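Local coordinates for Rnh (Ribonuclease H) (Chlorobaculum tepidum, PDB 3H08), which probably cuts the RNA strand of RNA-DNA hybrids endonucleolytically, with magnesium as cofactor, leaving 5'-phosphomonoester ends, at residues A[5-10]-A[22-27]; A[44-49]-A[101-106]; A[64-69]-A[118-123]. The protein carries 3 engineered substitutions. All blocks are in the same frame, centred on the assembly; numbering follows the deposited sequence.

Contact 1: A[5-10]-A[22-27]; sequences ITIYTD and WGALLM
The Tyr8 ring carries the Leu25 carbonyl at one edge, near its plane, with Leu25 O 3.7 Å from Tyr8 CD2. Met27 comes to the same ring obliquely, its methyl CE 3.8 Å from Tyr8 CE2; the thioether chain runs out extended and turns only at its last torsion (chi3 -62°), which swings CE to the tyrosine. Two further rings, Tyr68 and Tyr130, meet Tyr8 with planes inclined by about 20° and 30°. The two strands are the antiparallel arms of a beta hairpin. Thr6 with Met27, Tyr8 with Leu25 and Asp10 with Gly23 are hydrogen-bonded pairs, each closed by two backbone bonds, such as Tyr8 N to Leu25 O at 2.8 Å. The non-hydrogen-bonded pairs Ile7-Leu26 and Thr9-Ala24 present their side chains on the other face. There Ile7 and Leu26 lie side by side, Ile7 CG1 4.0 Å from Leu26 CG, with Ile7 CD1 equally close to Leu26 CD2. Cut back to an alanine, Ile7 would lose both branches, which is likely to leave a gap against Leu26 and Val65 on the buried face. Asp10, a predicted magnesium ligand, has its side chain about 4 Å from a bound magnesium ion and close to the carboxylate of Asp135. Strand 64-69 borders strand 4-13 and strand 31-39 borders strand 18-28; helix 129-144 touches the Tyr8, Leu25 and Met27 face, while helix 44-57 meets Thr9 and Trp22.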
loop_
_atom_site.group_PDB
_atom_site.type_symbol
_atom_site.label_atom_id
_atom_site.label_comp_id
_atom_site.label_asym_id
_atom_site.label_seq_id
_atom_site.Cartn_x
_atom_site.Cartn_y
_atom_site.Cartn_z
ATOM N N ILE A 5 -10.077 10.195 -4.832
ATOM C CA ILE A 5 -9.798 9.847 -3.445
ATOM C C ILE A 5 -8.301 9.778 -3.235
ATOM O O ILE A 5 -7.606 9.062 -3.954
ATOM C CB ILE A 5 -10.366 8.432 -3.096
ATOM C CG1 ILE A 5 -11.807 8.291 -3.561
ATOM C CG2 ILE A 5 -10.262 8.162 -1.622
ATOM C CD1 ILE A 5 -12.749 9.315 -2.982
ATOM N N THR A 6 -7.808 10.438 -2.192
ATOM C CA THR A 6 -6.378 10.427 -1.916
ATOM C C THR A 6 -6.150 9.418 -0.773
ATOM O O THR A 6 -6.864 9.434 0.213
ATOM C CB THR A 6 -5.906 11.836 -1.591
ATOM O OG1 THR A 6 -6.222 12.692 -2.687
ATOM C CG2 THR A 6 -4.412 11.880 -1.304
ATOM N N ILE A 7 -5.172 8.524 -0.953
ATOM C CA ILE A 7 -4.894 7.468 -0.000
ATOM C C ILE A 7 -3.438 7.538 0.385
ATOM O O ILE A 7 -2.559 7.623 -0.463
ATOM C CB ILE A 7 -5.242 6.063 -0.569
ATOM C CG1 ILE A 7 -6.663 6.062 -1.098
ATOM C CG2 ILE A 7 -5.030 5.017 0.468
ATOM C CD1 ILE A 7 -7.125 4.729 -1.588
ATOM N N TYR A 8 -3.205 7.480 1.689
ATOM C CA TYR A 8 -1.875 7.515 2.291
ATOM C C TYR A 8 -1.640 6.174 2.956
ATOM O O TYR A 8 -2.427 5.755 3.780
ATOM C CB TYR A 8 -1.791 8.627 3.294
ATOM C CG TYR A 8 -2.098 9.984 2.730
ATOM C CD1 TYR A 8 -1.088 10.784 2.217
ATOM C CD2 TYR A 8 -3.408 10.474 2.686
ATOM C CE1 TYR A 8 -1.353 12.044 1.704
ATOM C CE2 TYR A 8 -3.671 11.715 2.172
ATOM C CZ TYR A 8 -2.647 12.496 1.660
ATOM O OH TYR A 8 -2.907 13.778 1.188
ATOM N N THR A 9 -0.589 5.485 2.562
ATOM C CA THR A 9 -0.361 4.120 3.016
ATOM C C THR A 9 1.015 3.986 3.674
ATOM O O THR A 9 2.005 4.624 3.248
ATOM C CB THR A 9 -0.506 3.111 1.844
ATOM O OG1 THR A 9 0.570 3.279 0.909
ATOM C CG2 THR A 9 -1.821 3.282 1.155
ATOM N N ASP A 10 1.114 3.079 4.649
ATOM C CA ASP A 10 2.392 2.782 5.318
ATOM C C ASP A 10 2.379 1.373 5.842
ATOM O O ASP A 10 1.364 0.881 6.280
ATOM C CB ASP A 10 2.688 3.759 6.494
ATOM C CG ASP A 10 4.172 3.716 6.993
ATOM O OD1 ASP A 10 4.588 2.691 7.616
ATOM O OD2 ASP A 10 4.911 4.758 6.885
ATOM N N TRP A 22 0.146 -2.629 8.982
ATOM C CA TRP A 22 -0.109 -1.727 7.890
ATOM C C TRP A 22 -1.205 -0.752 8.290
ATOM O O TRP A 22 -2.050 -1.046 9.146
ATOM C CB TRP A 22 -0.515 -2.496 6.592
ATOM C CG TRP A 22 -1.633 -3.453 6.795
ATOM C CD1 TRP A 22 -1.544 -4.776 7.150
ATOM C CD2 TRP A 22 -3.028 -3.159 6.739
ATOM N NE1 TRP A 22 -2.794 -5.309 7.303
ATOM C CE2 TRP A 22 -3.720 -4.336 7.067
ATOM C CE3 TRP A 22 -3.766 -2.018 6.420
ATOM C CZ2 TRP A 22 -5.091 -4.393 7.104
ATOM C CZ3 TRP A 22 -5.120 -2.085 6.513
ATOM C CH2 TRP A 22 -5.765 -3.260 6.818
ATOM N N GLY A 23 -1.219 0.388 7.606
ATOM C CA GLY A 23 -2.215 1.391 7.860
ATOM C C GLY A 23 -2.490 2.174 6.588
ATOM O O GLY A 23 -1.623 2.316 5.718
ATOM N N ALA A 24 -3.698 2.679 6.475
ATOM C CA ALA A 24 -4.060 3.537 5.356
ATOM C C ALA A 24 -5.070 4.576 5.834
ATOM O O ALA A 24 -5.962 4.277 6.625
ATOM C CB ALA A 24 -4.623 2.728 4.185
ATOM N N LEU A 25 -4.940 5.770 5.291
ATOM C CA LEU A 25 -5.828 6.879 5.527
ATOM C C LEU A 25 -6.367 7.283 4.161
ATOM O O LEU A 25 -5.591 7.570 3.225
ATOM C CB LEU A 25 -5.045 8.041 6.157
ATOM C CG LEU A 25 -5.764 9.324 6.432
ATOM C CD1 LEU A 25 -7.009 9.063 7.141
ATOM C CD2 LEU A 25 -4.829 10.212 7.249
ATOM N N LEU A 26 -7.686 7.208 4.035
ATOM C CA LEU A 26 -8.405 7.559 2.819
ATOM C C LEU A 26 -9.056 8.902 3.020
ATOM O O LEU A 26 -9.711 9.124 4.041
ATOM C CB LEU A 26 -9.490 6.510 2.497
ATOM C CG LEU A 26 -8.980 5.162 1.988
ATOM C CD1 LEU A 26 -8.577 4.281 3.106
ATOM C CD2 LEU A 26 -10.020 4.497 1.136
ATOM N N MET A 27 -8.891 9.799 2.069
ATOM C CA MET A 27 -9.360 11.166 2.180
ATOM C C MET A 27 -10.176 11.588 0.959
ATOM O O MET A 27 -9.775 11.394 -0.174
ATOM C CB MET A 27 -8.140 12.078 2.320
ATOM C CG MET A 27 -8.447 13.499 2.289
ATOM S SD MET A 27 -6.893 14.387 2.348
ATOM C CE MET A 27 -6.264 13.865 3.917
#

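Contact 2: A[44-49]-A[101-106]; sequences NNRMEL and NIDLWQ
Arg46 and Asp103 form an end-on, two-nitrogen salt bridge between helices 44-57 and 102-114 of the RNase H fold, whose segments here run nearly parallel, 16° apart. Arg46 NH1 gives a nearly straight bond of 3.0 Å to Asp103 OD1, and Arg46 NH2 one of 2.9 Å to Asp103 OD2, both on the syn side of the carboxylate. The two flat groups are almost coplanar. A bend in the arginine chain (chi3 69°) brings the guanidinium across to the other helix, while Asp103 holds CG wedged between its own N and carbonyl carbon (chi1 57°), which puts the carboxylate in its path. Deeper in, Leu49 crosses Trp105 at about a right angle and lays both methyls over one indole face: Leu49 CD1 makes a CH-pi contact 4.0 Å from the centroid of the Trp105 six-membered ring, and Leu49 CD2 is 3.6 Å from Trp105 CH2. Trp105 NE1 is also hydrogen-bonded to Tyr73 OH, which probably helps to fix the indole. Leu104 joins polar and apolar parts: Leu104 CB touches Leu49 CD1, and Leu104 CD1 sits over the centre of the Arg46 guanidinium, 3.6 Å from Arg46 CZ.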
loop_
_atom_site.group_PDB
_atom_site.type_symbol
_atom_site.label_atom_id
_atom_site.label_comp_id
_atom_site.label_asym_id
_atom_site.label_seq_id
_atom_site.Cartn_x
_atom_site.Cartn_y
_atom_site.Cartn_z
ATOM N N ASN A 44 8.932 -5.896 5.715
ATOM C CA ASN A 44 8.570 -4.518 5.397
ATOM C C ASN A 44 7.924 -4.383 4.019
ATOM O O ASN A 44 6.924 -3.697 3.853
ATOM C CB ASN A 44 9.794 -3.609 5.480
ATOM C CG ASN A 44 10.216 -3.346 6.908
ATOM O OD1 ASN A 44 9.553 -2.597 7.623
ATOM N ND2 ASN A 44 11.299 -3.960 7.329
ATOM N N ASN A 45 8.527 -5.010 3.012
ATOM C CA ASN A 45 7.962 -4.955 1.666
ATOM C C ASN A 45 6.547 -5.477 1.595
ATOM O O ASN A 45 5.705 -4.896 0.945
ATOM C CB ASN A 45 8.837 -5.710 0.680
ATOM C CG ASN A 45 10.099 -4.948 0.300
ATOM O OD1 ASN A 45 10.231 -3.749 0.574
ATOM N ND2 ASN A 45 10.997 -5.624 -0.397
ATOM N N ARG A 46 6.272 -6.599 2.248
ATOM C CA ARG A 46 4.912 -7.128 2.240
ATOM C C ARG A 46 3.928 -6.196 2.910
ATOM O O ARG A 46 2.782 -6.016 2.413
ATOM C CB ARG A 46 4.851 -8.524 2.868
ATOM C CG ARG A 46 5.359 -9.589 1.949
ATOM C CD ARG A 46 5.054 -11.005 2.454
ATOM N NE ARG A 46 3.638 -11.356 2.419
ATOM C CZ ARG A 46 3.000 -11.872 1.375
ATOM N NH1 ARG A 46 3.616 -12.045 0.210
ATOM N NH2 ARG A 46 1.705 -12.185 1.489
ATOM N N MET A 47 4.332 -5.580 4.016
ATOM C CA MET A 47 3.401 -4.665 4.699
ATOM C C MET A 47 3.164 -3.363 3.889
ATOM O O MET A 47 2.087 -2.827 3.909
ATOM C CB MET A 47 3.872 -4.336 6.094
ATOM C CG MET A 47 3.817 -5.497 7.047
ATOM S SD MET A 47 2.135 -6.089 7.431
ATOM C CE MET A 47 1.912 -7.299 6.166
ATOM N N GLU A 48 4.188 -2.904 3.185
ATOM C CA GLU A 48 4.074 -1.776 2.265
ATOM C C GLU A 48 3.066 -2.059 1.176
ATOM O O GLU A 48 2.241 -1.207 0.857
ATOM C CB GLU A 48 5.445 -1.463 1.661
ATOM C CG GLU A 48 6.419 -0.893 2.706
ATOM C CD GLU A 48 7.911 -0.883 2.275
ATOM O OE1 GLU A 48 8.281 -1.113 1.088
ATOM O OE2 GLU A 48 8.750 -0.634 3.166
ATOM N N LEU A 49 3.123 -3.257 0.586
ATOM C CA LEU A 49 2.146 -3.619 -0.453
ATOM C C LEU A 49 0.776 -3.799 0.156
ATOM O O LEU A 49 -0.222 -3.363 -0.409
ATOM C CB LEU A 49 2.551 -4.892 -1.147
ATOM C CG LEU A 49 3.829 -4.897 -1.957
ATOM C CD1 LEU A 49 3.886 -6.182 -2.760
ATOM C CD2 LEU A 49 3.882 -3.740 -2.874
ATOM N N ASN A 101 6.485 -12.100 -3.610
ATOM C CA ASN A 101 5.185 -11.522 -3.250
ATOM C C ASN A 101 4.191 -11.483 -4.404
ATOM O O ASN A 101 3.344 -10.579 -4.491
ATOM C CB ASN A 101 5.386 -10.121 -2.663
ATOM C CG ASN A 101 6.420 -10.104 -1.558
ATOM O OD1 ASN A 101 7.327 -9.235 -1.506
ATOM N ND2 ASN A 101 6.332 -11.078 -0.686
ATOM N N ILE A 102 4.246 -12.514 -5.254
ATOM C CA ILE A 102 3.366 -12.577 -6.449
ATOM C C ILE A 102 1.914 -12.498 -6.015
ATOM O O ILE A 102 1.125 -11.862 -6.678
ATOM C CB ILE A 102 3.593 -13.845 -7.269
ATOM C CG1 ILE A 102 4.992 -13.792 -7.901
ATOM C CG2 ILE A 102 2.544 -13.991 -8.362
ATOM C CD1 ILE A 102 5.460 -15.164 -8.406
ATOM N N ASP A 103 1.575 -13.129 -4.889
ATOM C CA ASP A 103 0.198 -13.077 -4.388
ATOM C C ASP A 103 -0.294 -11.643 -4.218
ATOM O O ASP A 103 -1.417 -11.288 -4.620
ATOM C CB ASP A 103 0.051 -13.877 -3.093
ATOM C CG ASP A 103 1.000 -13.413 -1.952
ATOM O OD1 ASP A 103 2.184 -13.046 -2.180
ATOM O OD2 ASP A 103 0.527 -13.498 -0.797
ATOM N N LEU A 104 0.559 -10.799 -3.663
ATOM C CA LEU A 104 0.185 -9.405 -3.432
ATOM C C LEU A 104 0.212 -8.590 -4.712
ATOM O O LEU A 104 -0.705 -7.811 -4.964
ATOM C CB LEU A 104 1.073 -8.787 -2.349
ATOM C CG LEU A 104 1.048 -9.480 -0.987
ATOM C CD1 LEU A 104 1.880 -8.707 0.011
ATOM C CD2 LEU A 104 -0.351 -9.593 -0.445
ATOM N N TRP A 105 1.218 -8.805 -5.561
ATOM C CA TRP A 105 1.203 -8.127 -6.866
ATOM C C TRP A 105 -0.041 -8.467 -7.697
ATOM O O TRP A 105 -0.553 -7.598 -8.397
ATOM C CB TRP A 105 2.475 -8.383 -7.670
ATOM C CG TRP A 105 3.672 -7.795 -7.069
ATOM C CD1 TRP A 105 4.715 -8.466 -6.509
ATOM C CD2 TRP A 105 3.949 -6.394 -6.871
ATOM N NE1 TRP A 105 5.659 -7.592 -6.034
ATOM C CE2 TRP A 105 5.213 -6.309 -6.232
ATOM C CE3 TRP A 105 3.280 -5.219 -7.195
ATOM C CZ2 TRP A 105 5.811 -5.088 -5.922
ATOM C CZ3 TRP A 105 3.894 -4.008 -6.902
ATOM C CH2 TRP A 105 5.122 -3.960 -6.248
ATOM N N GLN A 106 -0.554 -9.691 -7.613
ATOM C CA GLN A 106 -1.760 -10.056 -8.359
ATOM C C GLN A 106 -2.953 -9.270 -7.866
ATOM O O GLN A 106 -3.847 -8.924 -8.639
ATOM C CB GLN A 106 -2.032 -11.550 -8.221
ATOM C CG GLN A 106 -1.128 -12.352 -9.115
ATOM C CD GLN A 106 -1.117 -13.836 -8.815
ATOM O OE1 GLN A 106 -0.698 -14.618 -9.649
ATOM N NE2 GLN A 106 -1.558 -14.224 -7.617
#

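Contact 3: A[64-69]-A[118-123]; sequences RVQLYS and TFHKVK
Leu67 and Phe119 pack side by side on the buried face of two neighbouring parallel strands, Leu67 CD2 4.0 Å from Phe119 CD1. Helix 72-79 touches Phe119 and Ser69 there, and strand 4-13 meets Leu67. The strands are laced by a regular parallel ladder, in which Leu67 receives a bond at O from His120 N and gives one from N to Thr118 O, both 2.8 Å. The opposite face, with Gln66, Tyr68, Thr118 and His120, is partly exposed and more polar. Tyr68 and His120 make an offset stack, centroids 4.5 Å apart and planes at 20°, and the edge of the Tyr68 ring receives Val122 CG1 at 3.7 Å from Tyr68 CD1. Gln66 folds back at its second torsion (chi2 -78°), placing OE1 at the edge of the imidazole. At the exposed end Lys121 NZ bonds to Val122 O and forms a salt bridge with Asp70, a predicted magnesium ligand. His120 NE2 is modelled as donor to Gln66 OE1, but their separation of 2.5 Å is shorter than usual and so doubtful. It is mainly the stack on Tyr68, with the amide at the edge as a lesser aid, that probably limits rotation of the His120 ring.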
loop_
_atom_site.group_PDB
_atom_site.type_symbol
_atom_site.label_atom_id
_atom_site.label_comp_id
_atom_site.label_asym_id
_atom_site.label_seq_id
_atom_site.Cartn_x
_atom_site.Cartn_y
_atom_site.Cartn_z
ATOM N N ARG A 64 -10.910 7.388 -9.029
ATOM C CA ARG A 64 -9.600 7.904 -9.412
ATOM C C ARG A 64 -8.863 8.079 -8.098
ATOM O O ARG A 64 -9.423 8.672 -7.161
ATOM C CB ARG A 64 -9.765 9.256 -10.090
ATOM C CG ARG A 64 -8.496 9.876 -10.598
ATOM C CD ARG A 64 -8.797 10.950 -11.578
ATOM N NE ARG A 64 -7.580 11.584 -12.097
ATOM C CZ ARG A 64 -7.562 12.527 -13.038
ATOM N NH1 ARG A 64 -8.700 12.991 -13.560
ATOM N NH2 ARG A 64 -6.393 13.025 -13.449
ATOM N N VAL A 65 -7.628 7.600 -8.009
ATOM C CA VAL A 65 -6.909 7.562 -6.756
ATOM C C VAL A 65 -5.545 8.193 -6.903
ATOM O O VAL A 65 -4.797 7.900 -7.837
ATOM C CB VAL A 65 -6.761 6.106 -6.217
ATOM C CG1 VAL A 65 -5.942 6.082 -4.939
ATOM C CG2 VAL A 65 -8.114 5.455 -6.045
ATOM N N GLN A 66 -5.211 9.046 -5.951
ATOM C CA GLN A 66 -3.829 9.514 -5.793
ATOM C C GLN A 66 -3.308 8.834 -4.520
ATOM O O GLN A 66 -3.830 9.057 -3.450
ATOM C CB GLN A 66 -3.806 11.035 -5.606
ATOM C CG GLN A 66 -4.400 11.802 -6.776
ATOM C CD GLN A 66 -3.447 11.902 -7.935
ATOM O OE1 GLN A 66 -2.271 11.987 -7.741
ATOM N NE2 GLN A 66 -3.970 11.954 -9.138
ATOM N N LEU A 67 -2.321 7.973 -4.671
ATOM C CA LEU A 67 -1.808 7.141 -3.584
ATOM C C LEU A 67 -0.403 7.526 -3.237
ATOM O O LEU A 67 0.482 7.489 -4.099
ATOM C CB LEU A 67 -1.903 5.662 -3.965
ATOM C CG LEU A 67 -1.751 4.691 -2.784
ATOM C CD1 LEU A 67 -2.493 3.432 -3.046
ATOM C CD2 LEU A 67 -0.308 4.400 -2.547
ATOM N N TYR A 68 -0.221 7.940 -1.988
ATOM C CA TYR A 68 1.072 8.391 -1.432
ATOM C C TYR A 68 1.655 7.319 -0.523
ATOM O O TYR A 68 1.033 6.940 0.489
ATOM C CB TYR A 68 0.878 9.688 -0.633
ATOM C CG TYR A 68 0.603 10.858 -1.522
ATOM C CD1 TYR A 68 1.625 11.677 -1.954
ATOM C CD2 TYR A 68 -0.678 11.107 -1.987
ATOM C CE1 TYR A 68 1.361 12.755 -2.787
ATOM C CE2 TYR A 68 -0.959 12.184 -2.827
ATOM C CZ TYR A 68 0.080 12.984 -3.253
ATOM O OH TYR A 68 -0.155 14.076 -4.060
ATOM N N SER A 69 2.841 6.825 -0.872
ATOM C CA SER A 69 3.548 5.798 -0.090
ATOM C C SER A 69 5.030 6.120 0.099
ATOM O O SER A 69 5.639 6.660 -0.790
ATOM C CB SER A 69 3.422 4.452 -0.843
ATOM O OG SER A 69 4.086 3.385 -0.185
ATOM N N THR A 118 -2.724 6.717 -9.442
ATOM C CA THR A 118 -1.415 7.306 -9.620
ATOM C C THR A 118 -0.712 7.120 -8.287
ATOM O O THR A 118 -1.302 7.291 -7.239
ATOM C CB THR A 118 -1.506 8.788 -9.992
ATOM O OG1 THR A 118 -2.286 9.471 -9.010
ATOM C CG2 THR A 118 -2.169 8.944 -11.323
ATOM N N PHE A 119 0.543 6.736 -8.363
ATOM C CA PHE A 119 1.367 6.452 -7.192
ATOM C C PHE A 119 2.426 7.553 -7.045
ATOM O O PHE A 119 3.107 7.917 -8.024
ATOM C CB PHE A 119 2.065 5.076 -7.378
ATOM C CG PHE A 119 1.111 3.898 -7.331
ATOM C CD1 PHE A 119 0.913 3.187 -6.130
ATOM C CD2 PHE A 119 0.347 3.548 -8.450
ATOM C CE1 PHE A 119 0.001 2.151 -6.086
ATOM C CE2 PHE A 119 -0.552 2.490 -8.395
ATOM C CZ PHE A 119 -0.715 1.789 -7.221
ATOM N N HIS A 120 2.617 7.990 -5.810
ATOM C CA HIS A 120 3.565 9.017 -5.468
ATOM C C HIS A 120 4.432 8.532 -4.342
ATOM O O HIS A 120 3.922 8.043 -3.345
ATOM C CB HIS A 120 2.843 10.281 -4.989
ATOM C CG HIS A 120 1.859 10.833 -5.981
ATOM N ND1 HIS A 120 2.238 11.597 -7.067
ATOM C CD2 HIS A 120 0.517 10.741 -6.038
ATOM C CE1 HIS A 120 1.160 11.947 -7.747
ATOM N NE2 HIS A 120 0.102 11.458 -7.126
ATOM N N LYS A 121 5.727 8.695 -4.500
ATOM C CA LYS A 121 6.705 8.402 -3.444
ATOM C C LYS A 121 6.844 9.585 -2.488
ATOM O O LYS A 121 7.072 10.743 -2.932
ATOM C CB LYS A 121 8.049 8.133 -4.093
ATOM C CG LYS A 121 9.188 7.920 -3.145
ATOM C CD LYS A 121 9.046 6.644 -2.379
ATOM C CE LYS A 121 10.351 6.227 -1.717
ATOM N NZ LYS A 121 10.667 7.053 -0.534
ATOM N N VAL A 122 6.766 9.300 -1.192
ATOM C CA VAL A 122 7.045 10.320 -0.203
ATOM C C VAL A 122 8.369 10.047 0.453
ATOM O O VAL A 122 8.837 8.908 0.419
ATOM C CB VAL A 122 5.935 10.475 0.817
ATOM C CG1 VAL A 122 4.617 10.795 0.112
ATOM C CG2 VAL A 122 5.796 9.272 1.715
ATOM N N LYS A 123 8.963 11.086 1.026
ATOM C CA LYS A 123 10.329 11.014 1.538
ATOM C C LYS A 123 10.294 10.792 3.027
ATOM O O LYS A 123 10.306 11.723 3.808
ATOM C CB LYS A 123 11.131 12.286 1.171
ATOM C CG LYS A 123 11.185 12.516 -0.349
ATOM C CD LYS A 123 12.433 13.199 -0.827
ATOM C CE LYS A 123 12.491 13.226 -2.362
ATOM N NZ LYS A 123 13.811 13.669 -2.879
#

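From the N terminus, contact 1 closes first, pairing 5-10 with 22-27 across a short hairpin turn. It is in series with the other two. Contact 2 opens at 44-49, and contact 3 opens at 64-69 before contact 2 closes at 101-106; contact 3 then closes at 118-123, so these long loops cross rather than nest. Contacts 1 and 3 share one mixed sheet, where strands 4-13 and 64-69 are adjacent and probably bonded through Ile7 O and Tyr68 N. Contact 2 lies on the other side of the chain's centre, joining two helices, and meets contact 1 where Trp22 packs on Met47.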